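Local coordinates for protein Cfl (Pectobacterium brasiliense, PDB 7A9J) that probably activates carboxylic acids such as coronafacic acid with ATP and ligates them, as a member of the AMP-binding enzyme family, at residues K197-S202 and Q336-G341; I207-L212 and S382-I387. The protein carries 1 engineered substitution. One frame throughout, in Å; residues are numbered along the deposited sequence.

Contact 1. Residues K197-S202 and Q336-G341. With R4Z (6-ethyl-1-oxidanylidene-indene-4-carboxylic acid), chain B.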
ATOM      1  N   LYS A 197     -16.323  -4.182   3.470  1.00 49.70           N
ATOM      2  CA  LYS A 197     -16.894  -3.755   2.207  1.00 43.45           C
ATOM      3  C   LYS A 197     -16.146  -4.460   1.093  1.00 36.40           C
ATOM      4  O   LYS A 197     -14.925  -4.276   0.945  1.00 38.96           O
ATOM      5  CB  LYS A 197     -16.809  -2.236   2.023  1.00 50.45           C
ATOM      6  CG  LYS A 197     -17.554  -1.367   3.038  1.00 56.37           C
ATOM      7  CD  LYS A 197     -17.527   0.063   2.496  1.00 74.77           C
ATOM      8  CE  LYS A 197     -16.129   0.380   1.897  1.00 72.68           C
ATOM      9  NZ  LYS A 197     -16.079   1.436   0.824  1.00 72.03           N
ATOM     10  N   GLY A 198     -16.866  -5.288   0.331  1.00 34.37           N
ATOM     11  CA  GLY A 198     -16.247  -5.992  -0.769  1.00 37.13           C
ATOM     12  C   GLY A 198     -16.262  -5.131  -2.012  1.00 36.42           C
ATOM     13  O   GLY A 198     -17.298  -4.996  -2.643  1.00 38.33           O
ATOM     14  N   ILE A 199     -15.121  -4.561  -2.373  1.00 33.62           N
ATOM     15  CA  ILE A 199     -15.055  -3.677  -3.532  1.00 36.87           C
ATOM     16  C   ILE A 199     -14.903  -4.545  -4.770  1.00 31.93           C
ATOM     17  O   ILE A 199     -13.993  -5.366  -4.866  1.00 31.01           O
ATOM     18  CB  ILE A 199     -13.890  -2.689  -3.418  1.00 33.07           C
ATOM     19  CG1 ILE A 199     -13.996  -1.895  -2.102  1.00 34.27           C
ATOM     20  CG2 ILE A 199     -13.852  -1.791  -4.629  1.00 37.37           C
ATOM     21  CD1 ILE A 199     -15.300  -1.148  -1.954  1.00 41.59           C
ATOM     22  N   VAL A 200     -15.818  -4.383  -5.709  1.00 32.47           N
ATOM     23  CA  VAL A 200     -15.897  -5.277  -6.856  1.00 33.08           C
ATOM     24  C   VAL A 200     -15.176  -4.619  -8.018  1.00 31.24           C
ATOM     25  O   VAL A 200     -15.514  -3.501  -8.411  1.00 33.96           O
ATOM     26  CB  VAL A 200     -17.355  -5.596  -7.214  1.00 32.35           C
ATOM     27  CG1 VAL A 200     -17.401  -6.564  -8.430  1.00 36.82           C
ATOM     28  CG2 VAL A 200     -18.030  -6.227  -5.982  1.00 33.08           C
ATOM     29  N   TYR A 201     -14.218  -5.339  -8.572  1.00 32.66           N
ATOM     30  CA  TYR A 201     -13.475  -4.965  -9.785  1.00 28.79           C
ATOM     31  C   TYR A 201     -13.967  -5.807 -10.948  1.00 29.05           C
ATOM     32  O   TYR A 201     -14.083  -7.031 -10.807  1.00 32.80           O
ATOM     33  CB  TYR A 201     -12.006  -5.296  -9.645  1.00 29.78           C
ATOM     34  CG  TYR A 201     -11.211  -4.310  -8.832  1.00 29.83           C
ATOM     35  CD1 TYR A 201     -11.608  -3.935  -7.561  1.00 34.16           C
ATOM     36  CD2 TYR A 201      -9.994  -3.851  -9.329  1.00 31.83           C
ATOM     37  CE1 TYR A 201     -10.864  -3.029  -6.822  1.00 36.07           C
ATOM     38  CE2 TYR A 201      -9.204  -2.976  -8.584  1.00 31.95           C
ATOM     39  CZ  TYR A 201      -9.625  -2.605  -7.325  1.00 31.09           C
ATOM     40  OH  TYR A 201      -8.849  -1.748  -6.541  1.00 34.55           O
ATOM     41  N   SER A 202     -14.233  -5.163 -12.090  1.00 29.72           N
ATOM     42  CA  SER A 202     -14.356  -5.913 -13.334  1.00 30.96           C
ATOM     43  C   SER A 202     -12.979  -6.151 -13.956  1.00 28.96           C
ATOM     44  O   SER A 202     -11.948  -5.668 -13.467  1.00 28.94           O
ATOM     45  CB  SER A 202     -15.262  -5.174 -14.317  1.00 35.41           C
ATOM     46  OG  SER A 202     -14.600  -3.988 -14.733  1.00 32.73           O
ATOM     47  N   GLN A 336      -6.168   4.002  -3.157  1.00 30.10           N
ATOM     48  CA  GLN A 336      -6.938   3.121  -2.287  1.00 31.52           C
ATOM     49  C   GLN A 336      -7.825   2.236  -3.157  1.00 30.64           C
ATOM     50  O   GLN A 336      -8.102   2.535  -4.325  1.00 33.78           O
ATOM     51  CB  GLN A 336      -7.791   3.909  -1.287  1.00 35.30           C
ATOM     52  CG  GLN A 336      -8.810   4.799  -1.939  1.00 39.56           C
ATOM     53  CD  GLN A 336      -9.495   5.722  -0.904  1.00 43.88           C
ATOM     54  OE1 GLN A 336      -9.057   6.850  -0.685  1.00 50.29           O
ATOM     55  NE2 GLN A 336     -10.529   5.221  -0.238  1.00 45.89           N
ATOM     56  N   THR A 337      -8.309   1.162  -2.537  1.00 34.21           N
ATOM     57  CA  THR A 337      -9.080   0.160  -3.277  1.00 32.89           C
ATOM     58  C   THR A 337     -10.315   0.747  -3.955  1.00 36.47           C
ATOM     59  O   THR A 337     -10.616   0.399  -5.092  1.00 36.02           O
ATOM     60  CB  THR A 337      -9.455  -0.950  -2.291  1.00 45.12           C
ATOM     61  OG1 THR A 337      -8.210  -1.459  -1.772  1.00 47.88           O
ATOM     62  CG2 THR A 337     -10.175  -2.103  -3.018  1.00 42.63           C
ATOM     63  N   GLU A 338     -11.046   1.654  -3.279  1.00 34.79           N
ATOM     64  CA  GLU A 338     -12.252   2.230  -3.897  1.00 35.20           C
ATOM     65  C   GLU A 338     -11.943   3.017  -5.166  1.00 38.59           C
ATOM     66  O   GLU A 338     -12.802   3.190  -6.026  1.00 39.15           O
ATOM     67  CB  GLU A 338     -12.946   3.140  -2.894  1.00 40.94           C
ATOM     68  CG  GLU A 338     -13.444   2.403  -1.678  1.00 51.49           C
ATOM     69  CD  GLU A 338     -12.445   2.265  -0.493  1.00 65.65           C
ATOM     70  OE1 GLU A 338     -11.180   2.364  -0.637  1.00 46.08           O
ATOM     71  OE2 GLU A 338     -12.988   2.027   0.621  1.00 68.27           O
ATOM     72  N   LEU A 339     -10.732   3.506  -5.302  1.00 31.03           N
ATOM     73  CA  LEU A 339     -10.320   4.242  -6.487  1.00 30.07           C
ATOM     74  C   LEU A 339      -9.675   3.325  -7.506  1.00 33.18           C
ATOM     75  O   LEU A 339      -9.030   3.796  -8.448  1.00 34.21           O
ATOM     76  CB  LEU A 339      -9.339   5.337  -6.088  1.00 35.73           C
ATOM     77  CG  LEU A 339     -10.089   6.363  -5.265  1.00 41.73           C
ATOM     78  CD1 LEU A 339      -9.092   7.400  -4.774  1.00 40.79           C
ATOM     79  CD2 LEU A 339     -11.212   7.004  -6.160  1.00 35.27           C
ATOM     80  N   GLY A 340      -9.785   2.018  -7.287  1.00 31.38           N
ATOM     81  CA  GLY A 340      -9.247   1.073  -8.279  1.00 33.85           C
ATOM     82  C   GLY A 340      -7.762   0.811  -8.124  1.00 39.32           C
ATOM     83  O   GLY A 340      -7.329  -0.336  -7.938  1.00 34.27           O
ATOM     84  N   GLY A 341      -6.980   1.866  -8.125  1.00 32.98           N
ATOM     85  CA  GLY A 341      -5.558   1.767  -7.987  1.00 31.08           C
ATOM     86  C   GLY A 341      -4.911   3.031  -7.432  1.00 32.49           C
ATOM     87  O   GLY A 341      -5.561   3.881  -6.875  1.00 31.39           O
TER
HETATM   88  C13 R4Z B 601      -5.415   0.338  -4.323  1.00 34.62           C
HETATM   89  C15 R4Z B 601      -3.352   1.773  -3.977  1.00 31.29           C
HETATM   90  C02 R4Z B 601      -1.176   3.106  -3.481  1.00 31.18           C
HETATM   91  C03 R4Z B 601      -0.245   3.289  -2.459  1.00 30.13           C
HETATM   92  C04 R4Z B 601      -0.796   2.493  -1.274  1.00 32.58           C
HETATM   93  C05 R4Z B 601      -2.276   2.219  -3.226  1.00 26.85           C
HETATM   94  C06 R4Z B 601      -2.109   1.770  -1.892  1.00 30.71           C
HETATM   95  C07 R4Z B 601      -3.031   0.865  -1.380  1.00 33.43           C
HETATM   96  C08 R4Z B 601      -2.870   0.363   0.065  1.00 42.23           C
HETATM   97  C11 R4Z B 601      -4.085   0.394  -2.161  1.00 34.91           C
HETATM   98  C12 R4Z B 601      -4.263   0.840  -3.478  1.00 31.85           C
HETATM   99  C14 R4Z B 601      -5.115  -1.086  -4.872  1.00 31.87           C
HETATM  100  O01 R4Z B 601      -1.058   3.675  -4.534  1.00 30.09           O
HETATM  101  O09 R4Z B 601      -3.533  -0.655   0.400  1.00 53.64           O
HETATM  102  O10 R4Z B 601      -2.120   0.942   0.914  1.00 41.12           O
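Tyr201 reaches out from strand 198-202 and donates from its hydroxyl to Gly340, with OH 2.5 Å from the carbonyl O of Gly340, a short hydrogen bond. The acceptor lies at the ring edge near its plane, but the hydroxyl meets the carbonyl from the side, at a C=O...OH angle of 113° and tilted from the carbonyl plane. With CG opposite the carbonyl carbon (chi1 -79°), the ring extends along the 336-341 turn, and its OH also comes 3.1 Å from the carbonyl O of Thr337. That same Thr337 O accepts Gly340 N, closing the turn from within. Beside the ring the packing stays tight: the Thr337 methyl CG2 sits 3.8 Å from CB of Ile199, while CD1 of Ile199 lies 4.0 Å from CG of Glu338, these two side chains crossing at about a right angle. Residues 336-338 are the Gln-Thr-Glu of the Tyr-Gly-Gln-Thr-Glu motif of adenylate-forming enzymes, and Lys197 is the lysine of the Pro-Lys-Gly that follows the Thr-Ser-Gly-Thr-Thr-Gly signature, so the contact joins two sequence motifs of this family. Toward Lys197 it becomes polar and looser. The Glu338 chain bends at chi2 (89°) and brings OE2 within 3.2 Å of Lys197 NZ, a salt bridge on the anti lone pair. Its other oxygen, OE1, is met from above the carboxylate plane by Gln336 NE2 at 3.0 Å, so the carboxylate is held at both oxygens. Lys197, Gln336 and Glu338 all remain partly exposed. The turn also borders the bound indene acid: the ethyl carbon R4Z C13 lies 3.3 Å from Gln336 C and 3.9 Å from Gly341 CA. Ser333 OG, outside the turn, is hydrogen-bonded to the same ligand.

Contact 2. Residues I207-L212 and S382-I387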
ATOM      1  N   ILE A 207      -7.705  -3.813 -15.621  1.00 28.84           N
ATOM      2  CA  ILE A 207      -6.923  -3.246 -16.731  1.00 28.68           C
ATOM      3  C   ILE A 207      -6.551  -1.790 -16.386  1.00 29.87           C
ATOM      4  O   ILE A 207      -5.385  -1.386 -16.467  1.00 27.23           O
ATOM      5  CB  ILE A 207      -7.741  -3.303 -18.030  1.00 29.53           C
ATOM      6  CG1 ILE A 207      -7.948  -4.772 -18.536  1.00 30.39           C
ATOM      7  CG2 ILE A 207      -7.125  -2.427 -19.155  1.00 32.64           C
ATOM      8  CD1 ILE A 207      -8.954  -4.778 -19.643  1.00 31.22           C
ATOM      9  N   ASP A 208      -7.555  -0.990 -16.022  1.00 28.47           N
ATOM     10  CA  ASP A 208      -7.312   0.437 -15.796  1.00 30.46           C
ATOM     11  C   ASP A 208      -6.472   0.659 -14.535  1.00 29.00           C
ATOM     12  O   ASP A 208      -5.603   1.539 -14.510  1.00 26.41           O
ATOM     13  CB  ASP A 208      -8.649   1.198 -15.725  1.00 31.00           C
ATOM     14  CG  ASP A 208      -9.409   1.154 -17.088  1.00 34.87           C
ATOM     15  OD1 ASP A 208      -8.721   1.031 -18.135  1.00 39.95           O
ATOM     16  OD2 ASP A 208     -10.657   1.275 -17.114  1.00 39.79           O
ATOM     17  N   ALA A 209      -6.665  -0.179 -13.503  1.00 26.99           N
ATOM     18  CA  ALA A 209      -5.851  -0.058 -12.301  1.00 27.18           C
ATOM     19  C   ALA A 209      -4.398  -0.455 -12.560  1.00 25.08           C
ATOM     20  O   ALA A 209      -3.462   0.137 -11.988  1.00 27.05           O
ATOM     21  CB  ALA A 209      -6.441  -0.916 -11.189  1.00 28.07           C
ATOM     22  N   VAL A 210      -4.186  -1.512 -13.359  1.00 25.38           N
ATOM     23  CA  VAL A 210      -2.821  -1.877 -13.705  1.00 25.49           C
ATOM     24  C   VAL A 210      -2.176  -0.774 -14.534  1.00 23.83           C
ATOM     25  O   VAL A 210      -0.979  -0.460 -14.362  1.00 25.29           O
ATOM     26  CB  VAL A 210      -2.817  -3.230 -14.472  1.00 24.14           C
ATOM     27  CG1 VAL A 210      -1.443  -3.466 -15.059  1.00 27.47           C
ATOM     28  CG2 VAL A 210      -3.151  -4.368 -13.432  1.00 27.37           C
ATOM     29  N   ASN A 211      -2.953  -0.177 -15.449  1.00 24.56           N
ATOM     30  CA  ASN A 211      -2.438   0.924 -16.271  1.00 27.87           C
ATOM     31  C   ASN A 211      -2.034   2.135 -15.403  1.00 26.94           C
ATOM     32  O   ASN A 211      -0.984   2.753 -15.671  1.00 26.80           O
ATOM     33  CB  ASN A 211      -3.470   1.369 -17.306  1.00 29.27           C
ATOM     34  CG  ASN A 211      -3.590   0.388 -18.483  1.00 31.15           C
ATOM     35  OD1 ASN A 211      -2.749  -0.480 -18.668  1.00 34.16           O
ATOM     36  ND2 ASN A 211      -4.649   0.539 -19.269  1.00 39.46           N
ATOM     37  N   LEU A 212      -2.797   2.428 -14.349  1.00 28.19           N
ATOM     38  CA  LEU A 212      -2.359   3.452 -13.387  1.00 27.38           C
ATOM     39  C   LEU A 212      -1.059   3.009 -12.726  1.00 27.93           C
ATOM     40  O   LEU A 212      -0.104   3.789 -12.601  1.00 27.00           O
ATOM     41  CB  LEU A 212      -3.403   3.689 -12.296  1.00 25.88           C
ATOM     42  CG  LEU A 212      -4.658   4.415 -12.804  1.00 29.08           C
ATOM     43  CD1 LEU A 212      -5.800   4.224 -11.815  1.00 32.39           C
ATOM     44  CD2 LEU A 212      -4.329   5.957 -12.984  1.00 29.85           C
ATOM     45  N   SER A 382     -11.401   8.423 -10.371  1.00 34.11           N
ATOM     46  CA  SER A 382     -10.332   7.611 -10.969  1.00 34.04           C
ATOM     47  C   SER A 382     -10.768   7.010 -12.311  1.00 36.68           C
ATOM     48  O   SER A 382     -11.965   6.738 -12.506  1.00 34.50           O
ATOM     49  CB  SER A 382      -9.930   6.485 -10.004  1.00 30.36           C
ATOM     50  OG  SER A 382      -9.117   5.529 -10.692  1.00 33.39           O
ATOM     51  N   PRO A 383      -9.844   6.846 -13.274  1.00 33.39           N
ATOM     52  CA  PRO A 383     -10.205   6.137 -14.513  1.00 36.53           C
ATOM     53  C   PRO A 383     -10.398   4.658 -14.303  1.00 36.72           C
ATOM     54  O   PRO A 383     -10.971   3.989 -15.182  1.00 35.94           O
ATOM     55  CB  PRO A 383      -9.022   6.419 -15.451  1.00 36.05           C
ATOM     56  CG  PRO A 383      -7.839   6.498 -14.512  1.00 34.25           C
ATOM     57  CD  PRO A 383      -8.430   7.260 -13.293  1.00 30.89           C
ATOM     58  N   ALA A 384      -9.949   4.114 -13.171  1.00 31.42           N
ATOM     59  CA  ALA A 384     -10.251   2.727 -12.825  1.00 30.18           C
ATOM     60  C   ALA A 384     -11.516   2.736 -11.978  1.00 37.48           C
ATOM     61  O   ALA A 384     -11.483   2.979 -10.768  1.00 34.32           O
ATOM     62  CB  ALA A 384      -9.074   2.062 -12.131  1.00 29.90           C
ATOM     63  N   LYS A 385     -12.634   2.498 -12.635  1.00 31.33           N
ATOM     64  CA  LYS A 385     -13.948   2.527 -12.008  1.00 35.78           C
ATOM     65  C   LYS A 385     -14.286   1.166 -11.432  1.00 38.56           C
ATOM     66  O   LYS A 385     -14.512   0.197 -12.183  1.00 35.49           O
ATOM     67  CB  LYS A 385     -15.010   2.922 -13.021  1.00 38.67           C
ATOM     68  CG  LYS A 385     -14.646   4.102 -13.827  1.00 52.68           C
ATOM     69  CD  LYS A 385     -15.020   5.328 -13.092  1.00 47.92           C
ATOM     70  CE  LYS A 385     -14.943   6.509 -14.036  1.00 49.82           C
ATOM     71  NZ  LYS A 385     -14.613   7.630 -13.141  1.00 48.90           N
ATOM     72  N   THR A 386     -14.386   1.099 -10.108  1.00 36.14           N
ATOM     73  CA  THR A 386     -14.918  -0.097  -9.476  1.00 33.47           C
ATOM     74  C   THR A 386     -16.416  -0.205  -9.763  1.00 37.84           C
ATOM     75  O   THR A 386     -17.099   0.782 -10.041  1.00 42.33           O
ATOM     76  CB  THR A 386     -14.628  -0.079  -7.980  1.00 35.74           C
ATOM     77  OG1 THR A 386     -15.211   1.106  -7.413  1.00 40.81           O
ATOM     78  CG2 THR A 386     -13.108  -0.033  -7.761  1.00 35.43           C
ATOM     79  N   ILE A 387     -16.929  -1.424  -9.709  1.00 34.06           N
ATOM     80  CA  ILE A 387     -18.282  -1.686 -10.145  1.00 35.45           C
ATOM     81  C   ILE A 387     -19.273  -1.365  -9.044  1.00 45.76           C
ATOM     82  O   ILE A 387     -20.415  -0.996  -9.322  1.00 47.69           O
ATOM     83  CB  ILE A 387     -18.428  -3.164 -10.563  1.00 39.86           C
ATOM     84  CG1 ILE A 387     -17.380  -3.527 -11.621  1.00 51.61           C
ATOM     85  CG2 ILE A 387     -19.809  -3.452 -10.991  1.00 53.33           C
ATOM     86  CD1 ILE A 387     -17.177  -2.460 -12.701  1.00 49.67           C
TER
HETATM   87  O   HOH W   1     -12.518   1.130 -15.205  1.00 36.93           O
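Asp208 and Ala384 bring the backbones closest, CA to CA 4.8 Å, where the loop 382-387 runs against one side of helix 203-214. The methyl of Ala384 enters the helix surface itself: CB is 3.6 Å from the backbone N of Ala209 and nearly as close to CB of Asp208, with CB of Ala209 a little farther off. One turn on, Leu212 takes over: it and Pro383 reach toward each other, CD2 of Leu212 3.9 Å from CG of Pro383, while the other leucine branch, CD1, lies against Ser382 OG and the Ala384 methyl. Val364 and Leu361 outside the two segments add to this apolar patch. The loop is shaped by an ST turn: Ser382 OG, placed opposite its backbone N (chi1 167°), accepts from Ala384 N at 3.0 Å and has a further partner in Leu339 O. Lys385 folds back to donate from NZ to Ser382 O at 2.9 Å, and shares that ammonium with Ser400 O. Here the N-terminal AMP-binding region lays the connection between strands 376-381 and 388-390 across the helix that follows strand 198-202. At the polar side of the contact Asp208 OD2 and Pro383 O, two acceptors, stand 3.3 Å apart. Their mutual repulsion would be expected to be offset by the salt bridge of OD2 to Lys204 and by water 1, which donates to Asp208 OD2 at 2.7 Å and accepts from Lys385 N, bridging the Asp208 carboxylate to the loop backbone.

Overall arrangement
The centres of contacts 1 and 2 lie about 9 Å apart, and their segments are stitched together directly. Strand 198-202 runs straight into helix 203-214, and it also pairs with the end of the loop 382-387, where Val200 O and Ile387 N are 2.8 Å apart, a probable hydrogen bond. The turn 336-341 touches both partners of contact 2: Leu339 O stands 2.8 Å from Ser382 OG, probably hydrogen-bonded, and Gly340 O packs 3.4 Å from CB of Ala209. The turn 336-341 of contact 1 forms part of the wall of the indene acid pocket, whereas contact 2 sits one layer behind, with the Ala209 side chain about 6 Å from the ligand.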